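Local coordinates for protein trimethylamine-N-oxide reductase (Haemophilus influenzae, PDB 7L5I) that probably reduces S- or N-oxides such as trimethylamine N-oxide at a molybdenum centre held by two pterin guanine dinucleotides, at residues A[388-401]-A[513-525]. Sequence-based numbering, arbitrary orientation.
Sequences YSNGGVPTATGGII and LTMAGDYSMMSVY
With OG of S389 and CG of D518 each placed beside its own backbone N (chi1 -61° and -73°), hydroxyl and carboxylate come together in a weak hydrogen bond, OG to OD2, of 2.9 Å. Serine suits this spot: its short side chain sets OG over the centre of the Y388 ring and still within reach of the carboxylate. S389 O takes a nearly straight bond from D518 N (2.8 Å), the nitrogen of the cis peptide that joins G517 to D518; N390 ND2 reaches G517 O at 3.0 Å, in the carbonyl plane, while N390 OD1 accepts from the backbone N of G231. The ring of Y519 meets S389 O edge-on through CD2, while G391, lacking a side chain, lets its CA approach that same carbon to 3.3 Å. Farther along, A396 N binds S520 O, and V393 CG1 packs on S520 CB and M522 CE. I401 spreads its branches over L513, M515 and V524 at the strand pair. The loop 388-401 thus wraps the hairpin 513-525, mainly polar around S389 and D518, mainly apolar around I401. Water 1 bridges Y388 OH and D518 OD2, whose carboxylate also accepts from backbone N of W224 and M225; so many donors probably favour its charged form, near the cofactor-neighbouring Y388.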
ATOM      1  N   TYR A 388      -7.417   5.149  -4.775  1.00 13.54           N
ATOM      2  CA  TYR A 388      -5.984   4.979  -4.880  1.00 12.81           C
ATOM      3  C   TYR A 388      -5.472   5.843  -6.016  1.00 12.41           C
ATOM      4  O   TYR A 388      -5.874   5.665  -7.175  1.00 12.40           O
ATOM      5  CB  TYR A 388      -5.607   3.509  -5.106  1.00 13.23           C
ATOM      6  CG  TYR A 388      -4.165   3.303  -5.436  1.00 12.25           C
ATOM      7  CD1 TYR A 388      -3.186   3.270  -4.431  1.00 12.88           C
ATOM      8  CD2 TYR A 388      -3.769   3.085  -6.737  1.00 11.80           C
ATOM      9  CE1 TYR A 388      -1.853   3.070  -4.740  1.00 16.82           C
ATOM     10  CE2 TYR A 388      -2.434   2.881  -7.061  1.00 15.16           C
ATOM     11  CZ  TYR A 388      -1.481   2.874  -6.055  1.00 13.93           C
ATOM     12  OH  TYR A 388      -0.161   2.676  -6.339  1.00 20.39           O
ATOM     13  N   SER A 389      -4.587   6.782  -5.681  1.00 12.34           N
ATOM     14  CA  SER A 389      -3.796   7.503  -6.685  1.00 15.45           C
ATOM     15  C   SER A 389      -4.648   8.114  -7.793  1.00 14.34           C
ATOM     16  O   SER A 389      -4.261   8.137  -8.952  1.00 13.57           O
ATOM     17  CB  SER A 389      -2.723   6.585  -7.253  1.00 14.54           C
ATOM     18  OG  SER A 389      -1.858   6.181  -6.206  1.00 15.70           O
ATOM     19  N   ASN A 390      -5.809   8.652  -7.418  1.00 12.96           N
ATOM     20  CA  ASN A 390      -6.618   9.503  -8.298  1.00 11.46           C
ATOM     21  C   ASN A 390      -7.174   8.728  -9.495  1.00 12.48           C
ATOM     22  O   ASN A 390      -7.312   9.256 -10.610  1.00 12.00           O
ATOM     23  CB  ASN A 390      -5.810  10.706  -8.746  1.00 12.42           C
ATOM     24  CG  ASN A 390      -5.274  11.480  -7.580  1.00 14.61           C
ATOM     25  OD1 ASN A 390      -6.029  12.051  -6.815  1.00 13.87           O
ATOM     26  ND2 ASN A 390      -3.968  11.429  -7.382  1.00 13.73           N
ATOM     27  N   GLY A 391      -7.551   7.479  -9.249  1.00 13.01           N
ATOM     28  CA  GLY A 391      -8.260   6.731 -10.273  1.00 14.59           C
ATOM     29  C   GLY A 391      -9.517   7.454 -10.713  1.00 11.60           C
ATOM     30  O   GLY A 391     -10.266   8.018  -9.903  1.00 13.71           O
ATOM     31  N   GLY A 392      -9.752   7.455 -12.037  1.00 10.80           N
ATOM     32  CA  GLY A 392     -10.909   8.103 -12.588  1.00 11.62           C
ATOM     33  C   GLY A 392     -10.696   9.518 -13.059  1.00 13.81           C
ATOM     34  O   GLY A 392     -11.510  10.026 -13.826  1.00 13.92           O
ATOM     35  N   VAL A 393      -9.628  10.177 -12.622  1.00 12.54           N
ATOM     36  CA  VAL A 393      -9.352  11.506 -13.168  1.00 10.32           C
ATOM     37  C   VAL A 393      -9.066  11.348 -14.650  1.00 13.31           C
ATOM     38  O   VAL A 393      -8.225  10.511 -15.028  1.00 14.08           O
ATOM     39  CB  VAL A 393      -8.172  12.164 -12.446  1.00 11.16           C
ATOM     40  CG1 VAL A 393      -7.835  13.511 -13.091  1.00 15.35           C
ATOM     41  CG2 VAL A 393      -8.538  12.345 -10.982  1.00 12.22           C
ATOM     42  N   PRO A 394      -9.735  12.088 -15.525  1.00 14.97           N
ATOM     43  CA  PRO A 394      -9.619  11.786 -16.957  1.00 14.95           C
ATOM     44  C   PRO A 394      -8.178  11.808 -17.457  1.00 16.13           C
ATOM     45  O   PRO A 394      -7.397  12.710 -17.148  1.00 14.65           O
ATOM     46  CB  PRO A 394     -10.464  12.881 -17.610  1.00 14.75           C
ATOM     47  CG  PRO A 394     -11.497  13.250 -16.588  1.00 17.12           C
ATOM     48  CD  PRO A 394     -10.758  13.123 -15.253  1.00 16.26           C
ATOM     49  N   THR A 395      -7.854  10.820 -18.293  1.00 12.75           N
ATOM     50  CA  THR A 395      -6.517  10.690 -18.846  1.00 13.81           C
ATOM     51  C   THR A 395      -6.206  11.834 -19.803  1.00 16.51           C
ATOM     52  O   THR A 395      -6.939  12.063 -20.771  1.00 16.23           O
ATOM     53  CB  THR A 395      -6.374   9.359 -19.578  1.00 16.94           C
ATOM     54  OG1 THR A 395      -6.819   8.283 -18.735  1.00 20.24           O
ATOM     55  CG2 THR A 395      -4.926   9.140 -19.990  1.00 19.87           C
ATOM     56  N   ALA A 396      -5.084  12.510 -19.574  1.00 14.23           N
ATOM     57  CA  ALA A 396      -4.717  13.638 -20.415  1.00 18.40           C
ATOM     58  C   ALA A 396      -4.086  13.151 -21.710  1.00 16.15           C
ATOM     59  O   ALA A 396      -3.588  12.018 -21.812  1.00 15.90           O
ATOM     60  CB  ALA A 396      -3.742  14.565 -19.690  1.00 19.58           C
ATOM     61  N   THR A 397      -4.094  14.033 -22.707  1.00 16.29           N
ATOM     62  CA  THR A 397      -3.383  13.789 -23.954  1.00 13.50           C
ATOM     63  C   THR A 397      -2.006  14.430 -23.889  1.00 16.06           C
ATOM     64  O   THR A 397      -1.884  15.661 -23.809  1.00 17.28           O
ATOM     65  CB  THR A 397      -4.179  14.339 -25.144  1.00 23.13           C
ATOM     66  OG1 THR A 397      -5.468  13.702 -25.147  1.00 21.47           O
ATOM     67  CG2 THR A 397      -3.448  14.039 -26.438  1.00 24.68           C
ATOM     68  N   GLY A 398      -0.983  13.607 -23.924  1.00 17.94           N
ATOM     69  CA  GLY A 398       0.367  14.112 -23.857  1.00 18.93           C
ATOM     70  C   GLY A 398       1.347  12.993 -24.080  1.00 19.69           C
ATOM     71  O   GLY A 398       1.204  12.221 -25.029  1.00 21.18           O
ATOM     72  N   GLY A 399       2.334  12.896 -23.202  1.00 19.91           N
ATOM     73  CA  GLY A 399       3.289  11.795 -23.247  1.00 16.17           C
ATOM     74  C   GLY A 399       3.684  11.434 -21.835  1.00 17.45           C
ATOM     75  O   GLY A 399       3.428  12.186 -20.884  1.00 18.74           O
ATOM     76  N   ILE A 400       4.258  10.245 -21.697  1.00 19.38           N
ATOM     77  CA  ILE A 400       4.657   9.707 -20.403  1.00 18.30           C
ATOM     78  C   ILE A 400       6.172   9.540 -20.406  1.00 16.98           C
ATOM     79  O   ILE A 400       6.742   8.953 -21.340  1.00 14.72           O
ATOM     80  CB  ILE A 400       3.965   8.364 -20.110  1.00 21.49           C
ATOM     81  CG1 ILE A 400       2.437   8.531 -20.098  1.00 20.67           C
ATOM     82  CG2 ILE A 400       4.460   7.807 -18.786  1.00 22.54           C
ATOM     83  CD1 ILE A 400       1.727   7.235 -20.057  1.00 26.08           C
ATOM     84  N   ILE A 401       6.822  10.053 -19.359  1.00 14.81           N
ATOM     85  CA  ILE A 401       8.269   9.952 -19.263  1.00 13.50           C
ATOM     86  C   ILE A 401       8.693   8.505 -19.018  1.00 15.58           C
ATOM     87  O   ILE A 401       7.959   7.669 -18.473  1.00 15.13           O
ATOM     88  CB  ILE A 401       8.821  10.866 -18.152  1.00 13.74           C
ATOM     89  CG1 ILE A 401       8.300  10.408 -16.786  1.00 17.68           C
ATOM     90  CG2 ILE A 401       8.501  12.326 -18.435  1.00 16.65           C
ATOM     91  CD1 ILE A 401       8.865  11.234 -15.632  1.00 16.90           C
ATOM     92  N   LEU A 513      12.777  13.460 -12.189  1.00 12.71           N
ATOM     93  CA  LEU A 513      11.528  13.767 -12.866  1.00 10.39           C
ATOM     94  C   LEU A 513      10.472  12.793 -12.379  1.00 12.98           C
ATOM     95  O   LEU A 513      10.785  11.654 -12.036  1.00 13.74           O
ATOM     96  CB  LEU A 513      11.610  13.581 -14.391  1.00 14.32           C
ATOM     97  CG  LEU A 513      12.569  14.445 -15.191  1.00 16.49           C
ATOM     98  CD1 LEU A 513      12.781  13.800 -16.541  1.00 17.09           C
ATOM     99  CD2 LEU A 513      11.963  15.813 -15.308  1.00 18.50           C
ATOM    100  N   THR A 514       9.219  13.244 -12.357  1.00 12.09           N
ATOM    101  CA  THR A 514       8.080  12.365 -12.113  1.00 12.60           C
ATOM    102  C   THR A 514       6.873  12.914 -12.866  1.00 13.95           C
ATOM    103  O   THR A 514       6.973  13.876 -13.634  1.00 13.67           O
ATOM    104  CB  THR A 514       7.828  12.181 -10.593  1.00 15.23           C
ATOM    105  OG1 THR A 514       6.845  11.131 -10.385  1.00 14.47           O
ATOM    106  CG2 THR A 514       7.330  13.467  -9.949  1.00 14.80           C
ATOM    107  N   MET A 515       5.743  12.223 -12.729  1.00 15.82           N
ATOM    108  CA  MET A 515       4.503  12.623 -13.364  1.00 16.57           C
ATOM    109  C   MET A 515       3.425  12.851 -12.318  1.00 17.47           C
ATOM    110  O   MET A 515       3.435  12.216 -11.249  1.00 15.09           O
ATOM    111  CB  MET A 515       3.923  11.555 -14.314  1.00 19.49           C
ATOM    112  CG  MET A 515       4.822  10.923 -15.304  1.00 28.85           C
ATOM    113  SD  MET A 515       4.913  11.838 -16.829  1.00 22.56           S
ATOM    114  CE  MET A 515       3.252  12.251 -17.396  1.00 21.99           C
ATOM    115  N   ALA A 516       2.485  13.717 -12.656  1.00 14.74           N
ATOM    116  CA  ALA A 516       1.232  13.843 -11.931  1.00 13.88           C
ATOM    117  C   ALA A 516       0.378  12.629 -12.237  1.00 15.76           C
ATOM    118  O   ALA A 516       0.046  12.370 -13.398  1.00 16.86           O
ATOM    119  CB  ALA A 516       0.513  15.123 -12.332  1.00 17.81           C
ATOM    120  N   GLY A 517       0.012  11.881 -11.192  1.00 16.61           N
ATOM    121  CA  GLY A 517      -0.535  10.568 -11.425  1.00 20.03           C
ATOM    122  C   GLY A 517      -1.538  10.109 -10.391  1.00 13.04           C
ATOM    123  O   GLY A 517      -1.949  10.899  -9.535  1.00 14.40           O
ATOM    124  N   ASP A 518      -1.945   8.834 -10.452  1.00 13.79           N
ATOM    125  CA  ASP A 518      -1.311   7.835 -11.303  1.00 13.80           C
ATOM    126  C   ASP A 518      -2.023   7.482 -12.607  1.00 17.30           C
ATOM    127  O   ASP A 518      -1.565   6.624 -13.346  1.00 18.58           O
ATOM    128  CB  ASP A 518      -1.152   6.514 -10.499  1.00 17.44           C
ATOM    129  CG  ASP A 518      -0.057   6.593  -9.432  1.00 15.37           C
ATOM    130  OD1 ASP A 518       0.827   7.434  -9.571  1.00 17.07           O
ATOM    131  OD2 ASP A 518      -0.084   5.805  -8.457  1.00 18.76           O
ATOM    132  N   TYR A 519      -3.146   8.116 -12.884  1.00 15.18           N
ATOM    133  CA  TYR A 519      -3.891   7.769 -14.094  1.00 14.94           C
ATOM    134  C   TYR A 519      -4.044   8.926 -15.055  1.00 14.44           C
ATOM    135  O   TYR A 519      -4.071   8.704 -16.277  1.00 16.75           O
ATOM    136  CB  TYR A 519      -5.277   7.235 -13.710  1.00 14.89           C
ATOM    137  CG  TYR A 519      -5.178   6.028 -12.819  1.00 12.61           C
ATOM    138  CD1 TYR A 519      -5.042   4.766 -13.354  1.00 14.03           C
ATOM    139  CD2 TYR A 519      -5.178   6.147 -11.431  1.00 14.38           C
ATOM    140  CE1 TYR A 519      -4.953   3.629 -12.549  1.00 17.11           C
ATOM    141  CE2 TYR A 519      -5.070   5.008 -10.615  1.00 15.08           C
ATOM    142  CZ  TYR A 519      -4.944   3.751 -11.187  1.00 12.42           C
ATOM    143  OH  TYR A 519      -4.861   2.599 -10.415  1.00 14.85           O
ATOM    144  N   SER A 520      -4.175  10.141 -14.547  1.00 14.30           N
ATOM    145  CA  SER A 520      -4.381  11.282 -15.432  1.00 11.98           C
ATOM    146  C   SER A 520      -3.167  11.530 -16.300  1.00 15.71           C
ATOM    147  O   SER A 520      -3.309  11.947 -17.457  1.00 15.29           O
ATOM    148  CB  SER A 520      -4.684  12.538 -14.606  1.00 15.63           C
ATOM    149  OG  SER A 520      -3.558  12.901 -13.845  1.00 17.70           O
ATOM    150  N   MET A 521      -1.978  11.274 -15.765  1.00 16.92           N
ATOM    151  CA  MET A 521      -0.737  11.637 -16.415  1.00 15.55           C
ATOM    152  C   MET A 521      -0.774  13.085 -16.889  1.00 16.84           C
ATOM    153  O   MET A 521      -0.318  13.406 -17.987  1.00 17.21           O
ATOM    154  CB  MET A 521      -0.449  10.699 -17.587  1.00 16.56           C
ATOM    155  CG  MET A 521      -0.499   9.258 -17.211  1.00 24.45           C
ATOM    156  SD  MET A 521       0.545   8.941 -15.756  1.00 39.47           S
ATOM    157  CE  MET A 521       2.052   8.593 -16.546  1.00 34.70           C
ATOM    158  N   MET A 522      -1.317  13.976 -16.057  1.00 13.96           N
ATOM    159  CA  MET A 522      -1.671  15.302 -16.536  1.00 12.01           C
ATOM    160  C   MET A 522      -0.529  16.317 -16.473  1.00 17.66           C
ATOM    161  O   MET A 522      -0.703  17.436 -16.967  1.00 16.99           O
ATOM    162  CB  MET A 522      -2.864  15.844 -15.753  1.00 16.40           C
ATOM    163  CG  MET A 522      -2.571  16.047 -14.329  1.00 17.47           C
ATOM    164  SD  MET A 522      -3.891  16.982 -13.542  1.00 37.35           S
ATOM    165  CE  MET A 522      -5.271  15.995 -13.968  1.00 25.55           C
ATOM    166  N   SER A 523       0.614  15.962 -15.892  1.00 12.95           N
ATOM    167  CA  SER A 523       1.746  16.875 -15.855  1.00 15.02           C
ATOM    168  C   SER A 523       3.051  16.099 -15.753  1.00 12.82           C
ATOM    169  O   SER A 523       3.096  15.002 -15.186  1.00 14.25           O
ATOM    170  CB  SER A 523       1.708  17.845 -14.666  1.00 17.53           C
ATOM    171  OG  SER A 523       0.417  18.394 -14.488  1.00 22.74           O
ATOM    172  N   VAL A 524       4.122  16.719 -16.259  1.00 13.78           N
ATOM    173  CA  VAL A 524       5.494  16.329 -15.954  1.00 12.95           C
ATOM    174  C   VAL A 524       5.982  17.247 -14.842  1.00 13.46           C
ATOM    175  O   VAL A 524       5.939  18.479 -14.976  1.00 12.66           O
ATOM    176  CB  VAL A 524       6.410  16.431 -17.177  1.00 10.92           C
ATOM    177  CG1 VAL A 524       7.798  15.941 -16.835  1.00 14.83           C
ATOM    178  CG2 VAL A 524       5.824  15.657 -18.309  1.00 16.03           C
ATOM    179  N   TYR A 525       6.394  16.650 -13.731  1.00 12.97           N
ATOM    180  CA  TYR A 525       6.851  17.402 -12.572  1.00 11.64           C
ATOM    181  C   TYR A 525       8.368  17.362 -12.490  1.00 12.94           C
ATOM    182  O   TYR A 525       8.947  16.266 -12.404  1.00 14.33           O
ATOM    183  CB  TYR A 525       6.266  16.818 -11.288  1.00 15.32           C
ATOM    184  CG  TYR A 525       4.810  17.051 -10.987  1.00 15.79           C
ATOM    185  CD1 TYR A 525       4.057  18.019 -11.639  1.00 14.82           C
ATOM    186  CD2 TYR A 525       4.189  16.302  -9.986  1.00 15.12           C
ATOM    187  CE1 TYR A 525       2.722  18.212 -11.309  1.00 16.31           C
ATOM    188  CE2 TYR A 525       2.894  16.516  -9.648  1.00 13.44           C
ATOM    189  CZ  TYR A 525       2.159  17.462 -10.299  1.00 14.90           C
ATOM    190  OH  TYR A 525       0.834  17.645  -9.943  1.00 16.55           O
TER
HETATM  191  O   HOH W   1       0.103   3.200  -9.282  1.00 22.98           O
HETATM  192  O   HOH W   2      -4.779  10.294 -11.805  1.00 15.13           O
HETATM  193  O   HOH W   3       0.472  12.288 -20.476  1.00 19.42           O